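Local coordinates for protein D-glycero-D-manno-heptose 1-phosphate kinase (Bacteroides thetaiotaomicron, PDB 3K85) that belongs to the GHMP kinases and probably transfers phosphate from ATP to a sugar substrate such as D-glycero-D-manno-heptose 1-phosphate, at residues P9-L14 / K158-A163; G29-N34 / F169-F174; L33-N38 / F329-D334; A164-F169 / V180-L185; S197-Y202 / F302-V307. All coordinates share one frame; numbering follows the deposited sequence.

Contact 1. Residues P9-L14 / K158-A163; sequences PLRLGL and KQDQYA
The guanidinium group of Arg11 meets the carboxylate of Asp160 edge-on: Asp160 OD1 lies near the guanidinium plane, while the amide oxygen of Gln159 approaches obliquely. The guanidinium and carboxylate planes are inclined by 58°, so the pair is not the flat, two-against-two kind of salt bridge. The arrangement belongs to the N-terminal domain of the GHMP kinase fold, in which helix 159-166 packs against a sheet that includes strand 4-15. Two nitrogens converge side-on upon one oxygen, and both come from the same face of the carboxylate. Arg11 NH2 reaches Asp160 OD1 on its syn side at 2.7 Å, and Arg11 NE adds a second bond to Asp160 OD1 at 3.0 Å from well above the carboxylate plane. Both are bent, with N-H...O angles of 147° and 136°, as befits two donors sharing an acceptor.

The route of the chain explains the grip. Arg11 CG is wedged between the backbone N and the carbonyl carbon, and a further bend at chi2 carries the group over to the helix. Arg11 NH1 turns to the carbonyl of Gly112, in the glycine-rich loop characteristic of this family. Gln159 OE1 is engaged by Asn34 ND2 and stays 4.0 Å from Arg11 NE, while Arg11 CG rests on Ala163 CB at 3.8 Å.

Contact 2. Residues G29-N34 / F169-F174; sequences GGLILN and FNYMEF
Tyr171 packs against Leu31 and Leu33, and its side chain can be followed outward across the neighbouring strand. Tyr171 CB lies 4.2 Å from Ile32 O and near Leu33 CD1, which sits at the ring's edge. With CG anti to the backbone N (chi1 -180°), the ring leans toward Leu31: Tyr171 CD1 is 4.0 Å from Ile32 O, and Tyr171 CZ is 4.1 Å from Leu31 CD2. At the tip, Tyr171 OH touches both methyls of Leu31, Leu31 CD1 lying 3.7 Å from Tyr171 OH. Leu31 CD2 also lies against Glu173 CG, the two side chains pointing the same way.

On the opposite face Ile32 CD1 meets Phe174 CE2 at 3.8 Å, and Ile32 CB lies in the plane of that ring at its edge. Asn34 ND2 is hydrogen-bonded to Gln159 OE1 and merely packs, at 3.8 Å, on the selenium of selenomethionine Met172. Between the two faces the backbones form an antiparallel ladder, with Gly30-Phe174, Ile32-Met172 and Asn34-Asn170 as its hydrogen-bonded pairs.

The two strands are neighbours in the large mixed sheet of the GHMP fold. Helix 230-246 covers the face of Leu31, Leu33 and Tyr171, where Lys243 makes a cation-pi contact with the tyrosine ring; helix 159-166 lies over Ile32, Asn34 and Met172, and strand 179-185 pairs with the far edge of 169-174.

Contact 3. Residues L33-N38 / F329-D334; sequences LNATIN and FQFIDD
Hydrogen bonds between Thr36, Asn38 and the loop 329-334 form the first group. Ile332 N donates to Thr36 O at 3.0 Å, coming from above the carbonyl plane, and Thr36 OG1 returns a bond to Ile332 O at 2.7 Å. That hydroxyl, tucked between the backbone N and the carbonyl carbon (chi1 47°), also accepts from Gly168 N, so both its roles are used. At the other end Asn38 N donates to Gln330 O at 2.7 Å, while Gln330 N binds Asn38 OD1 at 2.8 Å, again from above the acceptor's plane. A polar atom also meets an aromatic group here, Thr36 O lying at the edge of the Phe331 ring.

These bonds fasten the end of strand 30-37, where the chain turns a corner at Asn38, to the loop that precedes the last strand, 337-340, of the same sheet of the GHMP fold. Glu196 accepts from Phe331 N, and Asp333 makes a salt bridge with Lys186 of the second subunit.

Apolar contacts form the second group. Ile37 CG2 faces two aromatic rings, lying 3.8 Å from Phe329 CD1 and 4.0 Å from Phe331 CD1. Phe329 CE1 stands over one face of the Phe331 ring toward its rim, and Ala35 CB touches Phe331 CD1 at 3.8 Å.

Contact 4. Residues A164-F169 / V180-L185; sequences AAFGGF and VIVNPL
Leu185 N donates to Phe169 O at 2.9 Å, and water 1 adds a second polar link beside it. The water accepts from Phe169 N at 2.7 Å and its oxygen lies 2.7 Å from Leu185 O, to which it can donate. Further back along the chain the contact is apolar. Val182 CG2 sits over the centre of one face of the Phe166 ring, 4.0 Å from the centroid and only 12° off the normal, a clear CH-pi contact. Val182 CG1 reaches Phe166 CD1 on the same ring at 3.8 Å. Gly167, with positive phi, carries the chain out of helix 159-166 toward the strand that starts at Phe169.

Strands 169-175 and 179-185 follow each other as an antiparallel beta-hairpin, and the contact sets the end of helix 159-166 and the chain entering the hairpin against its second strand. Tyr138 of helix 137-151 meets the Phe166 ring edge-to-face. Asn183 of strand 179-185 binds Lys243 of the second subunit, so the helix end lies close behind a strand that reaches the dimer interface.

Contact 5. Residues S197-Y202 / F302-V307; sequences SSMVLY and FIMFVV
Met199 and Leu201 meet Met304 and Val306 on one face of an antiparallel pair. Met199 CE touches the selenium of Met304 at 3.8 Å (both are selenomethionines), and the bend at chi3 of Met199 (51°) brings that methyl across. Leu201 CD2 rests on Met304 CG at 4.1 Å, its other methyl pressing obliquely on the Phe302 ring. On the opposite face Tyr202 and Ile303 lie side by side, with Tyr202 CD2 3.8 Å from Ile303 CD1. Val200 CG2 meets Val307 CG1 at 3.9 Å.

Behind these groups stands the backbone ladder. Val200 and Phe305 exchange two bonds, as do Tyr202 and Ile303, and Val307 N adds one to Ser198 O at 2.7 Å.

Further out, Leu12 of strand 4-15 packs on Met199, Leu201, Phe302 and Met304, while Phe254 and Leu258 of helix 251-264 reach Met304 and Val306. Helix 309-320 lies toward Val200 and Val307. Strand 303-306 is the middle one of the three-stranded sheet in the C-terminal part of the GHMP fold. The chemistry is thus divided: buried hydrocarbon and selenium surfaces provide the side-chain contact, and the cross-strand bonds satisfy peptide groups that face each other, while others, such as Met199 O with Lys312 NZ, find partners outside the pair.

From the N terminus, contact 1 closes a loop of some 140 residues when the chain returns to strand 4-15 as helix 159-166. Contact 2 opens inside that loop, at 29-34, and closes beyond it at 169-174, so the two cross. Contact 3 starts from the same strand, 30-37, also crosses contact 1, and closes last, near the C terminus. Within its long loop lie contact 4, which joins the helix end to strand 179-185 and crosses contact 2, and contact 5, which pairs strands of the smaller sheet. Contacts 1 to 4 gather around the large sheet; Leu12 and Phe329 connect contacts 1 and 3 to contact 5, tying the two sheets together.

Contact 1. Residues P9-L14 / K158-A163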
# COMPACT_ATOMS: atom_id res chain seq x y z
N PRO A 9 6.26 13.71 -10.05
CA PRO A 9 5.16 13.42 -10.97
C PRO A 9 3.89 14.20 -10.69
O PRO A 9 3.66 14.69 -9.59
CB PRO A 9 4.97 11.91 -10.79
CG PRO A 9 5.19 11.75 -9.32
CD PRO A 9 6.41 12.64 -9.05
N LEU A 10 3.06 14.31 -11.72
CA LEU A 10 1.78 14.99 -11.61
C LEU A 10 0.84 13.86 -11.22
O LEU A 10 1.28 12.73 -11.09
CB LEU A 10 1.36 15.60 -12.95
CG LEU A 10 2.27 16.70 -13.52
CD1 LEU A 10 1.87 16.98 -14.96
CD2 LEU A 10 2.16 17.98 -12.68
N ARG A 11 -0.43 14.16 -11.03
CA ARG A 11 -1.34 13.11 -10.61
C ARG A 11 -2.73 13.22 -11.18
O ARG A 11 -3.12 14.26 -11.70
CB ARG A 11 -1.42 13.12 -9.08
CG ARG A 11 -1.91 14.44 -8.50
CD ARG A 11 -3.42 14.58 -8.69
NE ARG A 11 -3.93 15.87 -8.24
CZ ARG A 11 -4.73 16.64 -8.98
NH1 ARG A 11 -5.08 16.25 -10.19
NH2 ARG A 11 -5.18 17.79 -8.50
N LEU A 12 -3.48 12.14 -11.07
CA LEU A 12 -4.85 12.07 -11.52
C LEU A 12 -5.69 11.98 -10.26
O LEU A 12 -5.37 11.20 -9.36
CB LEU A 12 -5.08 10.81 -12.35
CG LEU A 12 -5.39 10.96 -13.83
CD1 LEU A 12 -4.57 12.09 -14.44
CD2 LEU A 12 -5.07 9.63 -14.50
N GLY A 13 -6.74 12.80 -10.19
CA GLY A 13 -7.61 12.77 -9.03
C GLY A 13 -8.65 11.70 -9.31
O GLY A 13 -9.62 11.95 -10.02
N LEU A 14 -8.44 10.51 -8.77
CA LEU A 14 -9.38 9.43 -9.02
C LEU A 14 -10.70 9.62 -8.30
O LEU A 14 -11.75 9.37 -8.88
CB LEU A 14 -8.74 8.09 -8.65
CG LEU A 14 -7.49 7.80 -9.50
CD1 LEU A 14 -6.86 6.50 -9.10
CD2 LEU A 14 -7.89 7.77 -10.97
N LYS A 158 -5.10 19.93 -0.54
CA LYS A 158 -3.85 19.38 -0.02
C LYS A 158 -3.38 18.13 -0.74
O LYS A 158 -2.21 17.78 -0.69
CB LYS A 158 -4.02 19.05 1.47
CG LYS A 158 -4.71 20.14 2.30
CD LYS A 158 -5.03 19.65 3.70
CE LYS A 158 -5.87 20.66 4.50
NZ LYS A 158 -7.27 20.80 3.99
N GLN A 159 -4.29 17.46 -1.43
CA GLN A 159 -3.93 16.23 -2.11
C GLN A 159 -2.71 16.32 -3.04
O GLN A 159 -1.87 15.42 -3.05
CB GLN A 159 -5.14 15.65 -2.86
CG GLN A 159 -5.57 16.41 -4.09
CD GLN A 159 -6.49 15.59 -4.96
OE1 GLN A 159 -6.19 14.43 -5.26
NE2 GLN A 159 -7.62 16.16 -5.36
N ASP A 160 -2.61 17.43 -3.78
CA ASP A 160 -1.51 17.65 -4.72
C ASP A 160 -0.12 17.60 -4.13
O ASP A 160 0.77 16.94 -4.67
CB ASP A 160 -1.67 19.00 -5.43
CG ASP A 160 -2.93 19.08 -6.26
OD1 ASP A 160 -3.70 18.09 -6.28
OD2 ASP A 160 -3.16 20.14 -6.88
N GLN A 161 0.11 18.29 -3.02
CA GLN A 161 1.44 18.27 -2.43
C GLN A 161 1.85 16.86 -2.01
O GLN A 161 2.98 16.42 -2.26
CB GLN A 161 1.52 19.20 -1.21
CG GLN A 161 1.52 20.69 -1.55
CD GLN A 161 0.13 21.26 -1.79
OE1 GLN A 161 -0.85 20.53 -1.95
NE2 GLN A 161 0.04 22.59 -1.83
N TYR A 162 0.93 16.14 -1.37
CA TYR A 162 1.22 14.80 -0.89
C TYR A 162 1.41 13.78 -2.00
O TYR A 162 2.27 12.90 -1.90
CB TYR A 162 0.11 14.35 0.08
CG TYR A 162 0.19 15.03 1.43
CD1 TYR A 162 0.93 14.47 2.47
CD2 TYR A 162 -0.41 16.28 1.64
CE1 TYR A 162 1.08 15.13 3.69
CE2 TYR A 162 -0.26 16.95 2.86
CZ TYR A 162 0.49 16.37 3.87
OH TYR A 162 0.71 17.05 5.06
N ALA A 163 0.60 13.89 -3.06
CA ALA A 163 0.72 12.95 -4.17
C ALA A 163 2.12 13.08 -4.78
O ALA A 163 2.83 12.09 -4.98
CB ALA A 163 -0.34 13.23 -5.21

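Contact 2. Residues G29-N34 / F169-F174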
# COMPACT_ATOMS: atom_id res chain seq x y z
N GLY A 29 -13.71 16.09 7.76
CA GLY A 29 -12.62 15.16 7.48
C GLY A 29 -12.64 14.84 6.00
O GLY A 29 -13.70 14.71 5.40
N GLY A 30 -11.46 14.71 5.40
CA GLY A 30 -11.40 14.41 3.98
C GLY A 30 -10.90 13.02 3.62
O GLY A 30 -10.23 12.35 4.41
N LEU A 31 -11.25 12.58 2.41
CA LEU A 31 -10.83 11.28 1.91
C LEU A 31 -10.48 11.40 0.44
O LEU A 31 -11.28 11.89 -0.36
CB LEU A 31 -11.94 10.23 2.13
CG LEU A 31 -12.11 9.79 3.58
CD1 LEU A 31 -13.25 8.78 3.68
CD2 LEU A 31 -10.82 9.18 4.09
N ILE A 32 -9.28 10.95 0.09
CA ILE A 32 -8.82 11.04 -1.28
C ILE A 32 -8.09 9.83 -1.85
O ILE A 32 -7.24 9.22 -1.20
CB ILE A 32 -7.91 12.26 -1.45
CG1 ILE A 32 -8.78 13.51 -1.63
CG2 ILE A 32 -6.95 12.07 -2.63
CD1 ILE A 32 -8.02 14.76 -1.91
N LEU A 33 -8.44 9.50 -3.09
CA LEU A 33 -7.79 8.41 -3.79
C LEU A 33 -7.22 9.01 -5.06
O LEU A 33 -7.96 9.41 -5.95
CB LEU A 33 -8.77 7.30 -4.17
CG LEU A 33 -8.08 6.10 -4.82
CD1 LEU A 33 -7.17 5.44 -3.80
CD2 LEU A 33 -9.10 5.10 -5.32
N ASN A 34 -5.90 9.11 -5.13
CA ASN A 34 -5.25 9.65 -6.32
C ASN A 34 -4.02 8.82 -6.68
O ASN A 34 -3.56 7.96 -5.91
CB ASN A 34 -4.86 11.12 -6.11
CG ASN A 34 -3.95 11.33 -4.92
OD1 ASN A 34 -3.20 10.44 -4.52
ND2 ASN A 34 -4.00 12.53 -4.33
N PHE A 169 -0.29 4.90 -5.98
CA PHE A 169 -1.73 4.98 -5.69
C PHE A 169 -1.84 5.19 -4.16
O PHE A 169 -1.46 4.33 -3.37
CB PHE A 169 -2.45 3.68 -6.07
CG PHE A 169 -2.71 3.54 -7.54
CD1 PHE A 169 -4.00 3.65 -8.05
CD2 PHE A 169 -1.66 3.30 -8.42
CE1 PHE A 169 -4.23 3.55 -9.42
CE2 PHE A 169 -1.88 3.19 -9.80
CZ PHE A 169 -3.17 3.32 -10.30
N ASN A 170 -2.37 6.34 -3.77
CA ASN A 170 -2.51 6.67 -2.35
C ASN A 170 -3.97 6.92 -1.95
O ASN A 170 -4.79 7.36 -2.75
CB ASN A 170 -1.66 7.91 -2.02
CG ASN A 170 -0.16 7.63 -2.09
OD1 ASN A 170 0.60 8.36 -2.74
ND2 ASN A 170 0.28 6.58 -1.39
N TYR A 171 -4.29 6.57 -0.71
CA TYR A 171 -5.62 6.79 -0.14
C TYR A 171 -5.24 7.66 1.04
O TYR A 171 -4.66 7.19 2.02
CB TYR A 171 -6.23 5.48 0.35
CG TYR A 171 -7.61 5.60 0.96
CD1 TYR A 171 -8.73 5.74 0.15
CD2 TYR A 171 -7.80 5.51 2.34
CE1 TYR A 171 -10.02 5.76 0.70
CE2 TYR A 171 -9.07 5.54 2.90
CZ TYR A 171 -10.18 5.66 2.06
OH TYR A 171 -11.44 5.70 2.59
N MSE A 172 -5.54 8.95 0.92
CA MSE A 172 -5.18 9.92 1.94
C MSE A 172 -6.33 10.32 2.84
O MSE A 172 -7.46 10.52 2.38
CB MSE A 172 -4.60 11.17 1.28
CG MSE A 172 -3.70 10.85 0.09
SE MSE A 172 -2.85 12.40 -0.70
CE MSE A 172 -1.08 11.62 -1.01
N GLU A 173 -6.03 10.43 4.12
CA GLU A 173 -7.03 10.82 5.10
C GLU A 173 -6.63 12.20 5.60
O GLU A 173 -5.60 12.36 6.24
CB GLU A 173 -7.05 9.81 6.26
CG GLU A 173 -7.69 8.49 5.88
CD GLU A 173 -7.53 7.41 6.94
OE1 GLU A 173 -6.45 6.76 6.98
OE2 GLU A 173 -8.47 7.20 7.74
N PHE A 174 -7.44 13.19 5.25
CA PHE A 174 -7.20 14.57 5.66
C PHE A 174 -8.19 14.76 6.80
O PHE A 174 -9.32 15.22 6.61
CB PHE A 174 -7.47 15.52 4.50
CG PHE A 174 -6.50 15.36 3.37
CD1 PHE A 174 -5.21 15.87 3.47
CD2 PHE A 174 -6.85 14.65 2.22
CE1 PHE A 174 -4.28 15.67 2.46
CE2 PHE A 174 -5.93 14.45 1.20
CZ PHE A 174 -4.64 14.96 1.31

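Contact 3. Residues L33-N38 / F329-D334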
# COMPACT_ATOMS: atom_id res chain seq x y z
N LEU A 33 -8.44 9.50 -3.09
CA LEU A 33 -7.79 8.41 -3.79
C LEU A 33 -7.22 9.01 -5.06
O LEU A 33 -7.96 9.41 -5.95
CB LEU A 33 -8.77 7.30 -4.17
CG LEU A 33 -8.08 6.10 -4.82
CD1 LEU A 33 -7.17 5.44 -3.80
CD2 LEU A 33 -9.10 5.10 -5.32
N ASN A 34 -5.90 9.11 -5.13
CA ASN A 34 -5.25 9.65 -6.32
C ASN A 34 -4.02 8.82 -6.68
O ASN A 34 -3.56 7.96 -5.91
CB ASN A 34 -4.86 11.12 -6.11
CG ASN A 34 -3.95 11.33 -4.92
OD1 ASN A 34 -3.20 10.44 -4.52
ND2 ASN A 34 -4.00 12.53 -4.33
N ALA A 35 -3.47 9.09 -7.85
CA ALA A 35 -2.32 8.32 -8.33
C ALA A 35 -1.46 9.16 -9.24
O ALA A 35 -1.97 9.83 -10.13
CB ALA A 35 -2.82 7.09 -9.08
N THR A 36 -0.15 9.11 -9.03
CA THR A 36 0.77 9.87 -9.85
C THR A 36 0.93 9.22 -11.23
O THR A 36 0.74 8.02 -11.38
CB THR A 36 2.12 9.99 -9.17
OG1 THR A 36 2.52 8.71 -8.68
CG2 THR A 36 2.03 10.98 -8.01
N ILE A 37 1.25 10.04 -12.23
CA ILE A 37 1.41 9.59 -13.61
C ILE A 37 2.76 10.04 -14.19
O ILE A 37 3.40 10.94 -13.66
CB ILE A 37 0.27 10.14 -14.49
CG1 ILE A 37 0.30 11.67 -14.50
CG2 ILE A 37 -1.07 9.64 -13.98
CD1 ILE A 37 -0.76 12.29 -15.41
N ASN A 38 3.17 9.42 -15.30
CA ASN A 38 4.45 9.74 -15.92
C ASN A 38 4.67 11.11 -16.57
O ASN A 38 5.42 11.23 -17.54
CB ASN A 38 4.83 8.65 -16.94
CG ASN A 38 3.78 8.47 -18.01
OD1 ASN A 38 2.72 9.09 -17.98
ND2 ASN A 38 4.07 7.60 -18.97
N PHE A 329 -0.59 8.63 -21.23
CA PHE A 329 0.05 8.59 -19.93
C PHE A 329 0.17 7.17 -19.41
O PHE A 329 -0.41 6.23 -19.95
CB PHE A 329 -0.78 9.40 -18.93
CG PHE A 329 -2.01 8.67 -18.46
CD1 PHE A 329 -1.98 7.93 -17.28
CD2 PHE A 329 -3.15 8.63 -19.25
CE1 PHE A 329 -3.08 7.16 -16.90
CE2 PHE A 329 -4.25 7.84 -18.89
CZ PHE A 329 -4.22 7.11 -17.71
N GLN A 330 0.91 7.04 -18.32
CA GLN A 330 1.10 5.79 -17.63
C GLN A 330 1.21 6.14 -16.15
O GLN A 330 1.72 7.21 -15.79
CB GLN A 330 2.37 5.09 -18.11
CG GLN A 330 2.31 4.62 -19.56
CD GLN A 330 1.18 3.64 -19.79
OE1 GLN A 330 1.11 2.59 -19.16
NE2 GLN A 330 0.27 3.98 -20.71
N PHE A 331 0.71 5.27 -15.29
CA PHE A 331 0.79 5.48 -13.85
C PHE A 331 2.23 5.24 -13.44
O PHE A 331 2.88 4.35 -13.97
CB PHE A 331 -0.13 4.51 -13.13
CG PHE A 331 -1.58 4.84 -13.27
CD1 PHE A 331 -2.11 5.98 -12.66
CD2 PHE A 331 -2.42 4.02 -14.00
CE1 PHE A 331 -3.45 6.29 -12.78
CE2 PHE A 331 -3.77 4.32 -14.13
CZ PHE A 331 -4.29 5.45 -13.52
N ILE A 332 2.73 6.03 -12.51
CA ILE A 332 4.10 5.84 -12.05
C ILE A 332 4.00 5.62 -10.54
O ILE A 332 3.29 6.35 -9.85
CB ILE A 332 4.99 7.07 -12.42
CG1 ILE A 332 6.43 6.83 -11.99
CG2 ILE A 332 4.46 8.32 -11.76
CD1 ILE A 332 7.09 5.64 -12.71
N ASP A 333 4.71 4.62 -10.02
CA ASP A 333 4.63 4.30 -8.60
C ASP A 333 5.55 5.08 -7.67
O ASP A 333 5.38 5.03 -6.45
CB ASP A 333 4.87 2.81 -8.36
CG ASP A 333 4.60 2.41 -6.91
OD1 ASP A 333 3.42 2.40 -6.51
OD2 ASP A 333 5.57 2.12 -6.17
N ASP A 334 6.52 5.79 -8.23
CA ASP A 334 7.46 6.54 -7.41
C ASP A 334 7.07 7.99 -7.20
O ASP A 334 6.38 8.59 -8.01
CB ASP A 334 8.86 6.48 -8.03
CG ASP A 334 9.56 5.17 -7.74
OD1 ASP A 334 8.87 4.14 -7.57
OD2 ASP A 334 10.82 5.17 -7.70

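Contact 4. Residues A164-F169 / V180-L185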
# COMPACT_ATOMS: atom_id res chain seq x y z
N ALA A 164 2.54 14.32 -5.03
CA ALA A 164 3.85 14.55 -5.63
C ALA A 164 5.01 13.97 -4.83
O ALA A 164 5.91 13.35 -5.40
CB ALA A 164 4.06 16.04 -5.85
N ALA A 165 4.99 14.18 -3.52
CA ALA A 165 6.07 13.69 -2.66
C ALA A 165 6.04 12.19 -2.36
O ALA A 165 7.10 11.57 -2.21
CB ALA A 165 6.09 14.49 -1.34
N PHE A 166 4.84 11.62 -2.28
CA PHE A 166 4.69 10.20 -1.97
C PHE A 166 4.74 9.26 -3.16
O PHE A 166 5.45 8.25 -3.11
CB PHE A 166 3.41 9.98 -1.16
CG PHE A 166 3.53 10.40 0.28
CD1 PHE A 166 3.83 9.47 1.28
CD2 PHE A 166 3.39 11.75 0.64
CE1 PHE A 166 3.97 9.87 2.61
CE2 PHE A 166 3.54 12.16 1.96
CZ PHE A 166 3.83 11.21 2.96
N GLY A 167 4.00 9.57 -4.23
CA GLY A 167 4.00 8.73 -5.42
C GLY A 167 3.14 7.48 -5.31
O GLY A 167 2.82 7.03 -4.21
N GLY A 168 2.76 6.94 -6.47
CA GLY A 168 1.93 5.74 -6.54
C GLY A 168 0.43 5.96 -6.34
O GLY A 168 -0.06 7.07 -6.55
N PHE A 169 -0.29 4.90 -5.98
CA PHE A 169 -1.73 4.98 -5.69
C PHE A 169 -1.84 5.19 -4.16
O PHE A 169 -1.46 4.33 -3.37
CB PHE A 169 -2.45 3.68 -6.07
CG PHE A 169 -2.71 3.54 -7.54
CD1 PHE A 169 -4.00 3.65 -8.05
CD2 PHE A 169 -1.66 3.30 -8.42
CE1 PHE A 169 -4.23 3.55 -9.42
CE2 PHE A 169 -1.88 3.19 -9.80
CZ PHE A 169 -3.17 3.32 -10.30
N VAL A 180 -2.88 14.45 8.78
CA VAL A 180 -2.93 13.75 7.50
C VAL A 180 -2.29 12.38 7.55
O VAL A 180 -1.20 12.22 8.09
CB VAL A 180 -2.24 14.57 6.39
CG1 VAL A 180 -0.81 14.85 6.77
CG2 VAL A 180 -2.29 13.80 5.08
N ILE A 181 -2.97 11.40 6.97
CA ILE A 181 -2.46 10.04 6.91
C ILE A 181 -2.43 9.57 5.47
O ILE A 181 -3.44 9.64 4.77
CB ILE A 181 -3.34 9.05 7.71
CG1 ILE A 181 -3.62 9.60 9.12
CG2 ILE A 181 -2.65 7.70 7.81
CD1 ILE A 181 -2.37 10.03 9.86
N VAL A 182 -1.28 9.12 5.02
CA VAL A 182 -1.16 8.61 3.66
C VAL A 182 -1.03 7.09 3.69
O VAL A 182 -0.07 6.56 4.26
CB VAL A 182 0.06 9.21 2.94
CG1 VAL A 182 0.16 8.66 1.52
CG2 VAL A 182 -0.05 10.72 2.91
N ASN A 183 -2.01 6.40 3.14
CA ASN A 183 -1.97 4.94 3.07
C ASN A 183 -1.42 4.60 1.69
O ASN A 183 -2.15 4.59 0.70
CB ASN A 183 -3.39 4.36 3.22
CG ASN A 183 -3.98 4.64 4.59
OD1 ASN A 183 -3.68 3.94 5.56
ND2 ASN A 183 -4.82 5.67 4.68
N PRO A 184 -0.10 4.35 1.59
CA PRO A 184 0.53 4.01 0.30
C PRO A 184 0.04 2.65 -0.12
O PRO A 184 0.37 1.65 0.51
CB PRO A 184 2.03 3.98 0.63
CG PRO A 184 2.15 4.79 1.91
CD PRO A 184 0.91 4.39 2.67
N LEU A 185 -0.75 2.58 -1.19
CA LEU A 185 -1.28 1.29 -1.64
C LEU A 185 -0.46 0.54 -2.69
O LEU A 185 -0.13 1.10 -3.73
CB LEU A 185 -2.70 1.47 -2.20
CG LEU A 185 -3.79 2.14 -1.36
CD1 LEU A 185 -5.06 2.25 -2.21
CD2 LEU A 185 -4.06 1.33 -0.10
O HOH W 1 0.96 2.56 -5.70

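Contact 5. Residues S197-Y202 / F302-V307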
# COMPACT_ATOMS: atom_id res chain seq x y z
N SER A 197 -5.24 0.72 -19.77
CA SER A 197 -5.82 0.47 -21.09
C SER A 197 -7.31 0.83 -21.13
O SER A 197 -7.93 0.83 -22.20
CB SER A 197 -5.61 -0.99 -21.51
OG SER A 197 -6.20 -1.87 -20.59
N SER A 198 -7.87 1.15 -19.96
CA SER A 198 -9.27 1.52 -19.83
C SER A 198 -9.43 3.04 -19.66
O SER A 198 -10.54 3.51 -19.41
CB SER A 198 -9.89 0.84 -18.60
OG SER A 198 -9.91 -0.57 -18.73
N MSE A 199 -8.35 3.80 -19.79
CA MSE A 199 -8.47 5.25 -19.61
C MSE A 199 -7.92 6.16 -20.68
O MSE A 199 -6.89 5.88 -21.30
CB MSE A 199 -7.86 5.66 -18.28
CG MSE A 199 -8.73 5.35 -17.08
SE MSE A 199 -7.80 5.67 -15.42
CE MSE A 199 -7.15 7.47 -15.77
N VAL A 200 -8.61 7.27 -20.88
CA VAL A 200 -8.22 8.27 -21.85
C VAL A 200 -8.14 9.64 -21.17
O VAL A 200 -9.08 10.06 -20.49
CB VAL A 200 -9.23 8.33 -23.02
CG1 VAL A 200 -8.68 9.18 -24.15
CG2 VAL A 200 -9.54 6.93 -23.51
N LEU A 201 -7.01 10.31 -21.34
CA LEU A 201 -6.78 11.64 -20.78
C LEU A 201 -6.95 12.64 -21.91
O LEU A 201 -6.16 12.65 -22.86
CB LEU A 201 -5.37 11.74 -20.23
CG LEU A 201 -5.17 11.59 -18.72
CD1 LEU A 201 -4.62 12.90 -18.18
CD2 LEU A 201 -6.49 11.23 -18.05
N TYR A 202 -7.96 13.50 -21.82
CA TYR A 202 -8.20 14.47 -22.88
C TYR A 202 -8.35 15.92 -22.42
O TYR A 202 -9.23 16.25 -21.62
CB TYR A 202 -9.44 14.06 -23.68
CG TYR A 202 -9.80 15.01 -24.79
CD1 TYR A 202 -8.90 15.28 -25.83
CD2 TYR A 202 -11.03 15.67 -24.80
CE1 TYR A 202 -9.22 16.18 -26.85
CE2 TYR A 202 -11.36 16.57 -25.81
CZ TYR A 202 -10.45 16.82 -26.83
OH TYR A 202 -10.77 17.72 -27.83
N PHE A 302 -9.91 19.51 -19.41
CA PHE A 302 -9.33 18.27 -18.92
C PHE A 302 -10.41 17.26 -18.53
O PHE A 302 -11.05 17.40 -17.49
CB PHE A 302 -8.46 18.54 -17.70
CG PHE A 302 -7.76 17.33 -17.17
CD1 PHE A 302 -6.53 16.95 -17.68
CD2 PHE A 302 -8.33 16.56 -16.17
CE1 PHE A 302 -5.88 15.82 -17.20
CE2 PHE A 302 -7.70 15.43 -15.68
CZ PHE A 302 -6.46 15.06 -16.20
N ILE A 303 -10.62 16.25 -19.38
CA ILE A 303 -11.62 15.23 -19.09
C ILE A 303 -10.96 13.86 -18.98
O ILE A 303 -10.12 13.49 -19.80
CB ILE A 303 -12.71 15.14 -20.18
CG1 ILE A 303 -13.21 16.52 -20.57
CG2 ILE A 303 -13.87 14.31 -19.68
CD1 ILE A 303 -12.31 17.24 -21.55
N MSE A 304 -11.36 13.11 -17.95
CA MSE A 304 -10.83 11.78 -17.73
C MSE A 304 -11.94 10.81 -18.14
O MSE A 304 -13.02 10.82 -17.56
CB MSE A 304 -10.47 11.58 -16.26
CG MSE A 304 -9.84 10.24 -15.94
SE MSE A 304 -9.35 10.12 -14.07
CE MSE A 304 -11.02 9.43 -13.37
N PHE A 305 -11.66 10.00 -19.15
CA PHE A 305 -12.64 9.03 -19.64
C PHE A 305 -12.26 7.59 -19.32
O PHE A 305 -11.10 7.21 -19.43
CB PHE A 305 -12.81 9.17 -21.15
CG PHE A 305 -13.59 10.37 -21.58
CD1 PHE A 305 -14.95 10.47 -21.29
CD2 PHE A 305 -12.98 11.40 -22.29
CE1 PHE A 305 -15.70 11.57 -21.73
CE2 PHE A 305 -13.72 12.50 -22.73
CZ PHE A 305 -15.08 12.59 -22.45
N VAL A 306 -13.24 6.80 -18.92
CA VAL A 306 -13.03 5.39 -18.61
C VAL A 306 -13.75 4.57 -19.68
O VAL A 306 -14.98 4.60 -19.77
CB VAL A 306 -13.58 5.03 -17.21
CG1 VAL A 306 -13.61 3.52 -17.02
CG2 VAL A 306 -12.72 5.68 -16.13
N VAL A 307 -12.99 3.83 -20.48
CA VAL A 307 -13.58 3.03 -21.55
C VAL A 307 -13.09 1.58 -21.60
O VAL A 307 -12.03 1.24 -21.07
CB VAL A 307 -13.30 3.70 -22.92
CG1 VAL A 307 -11.80 3.75 -23.18
CG2 VAL A 307 -14.01 2.95 -24.03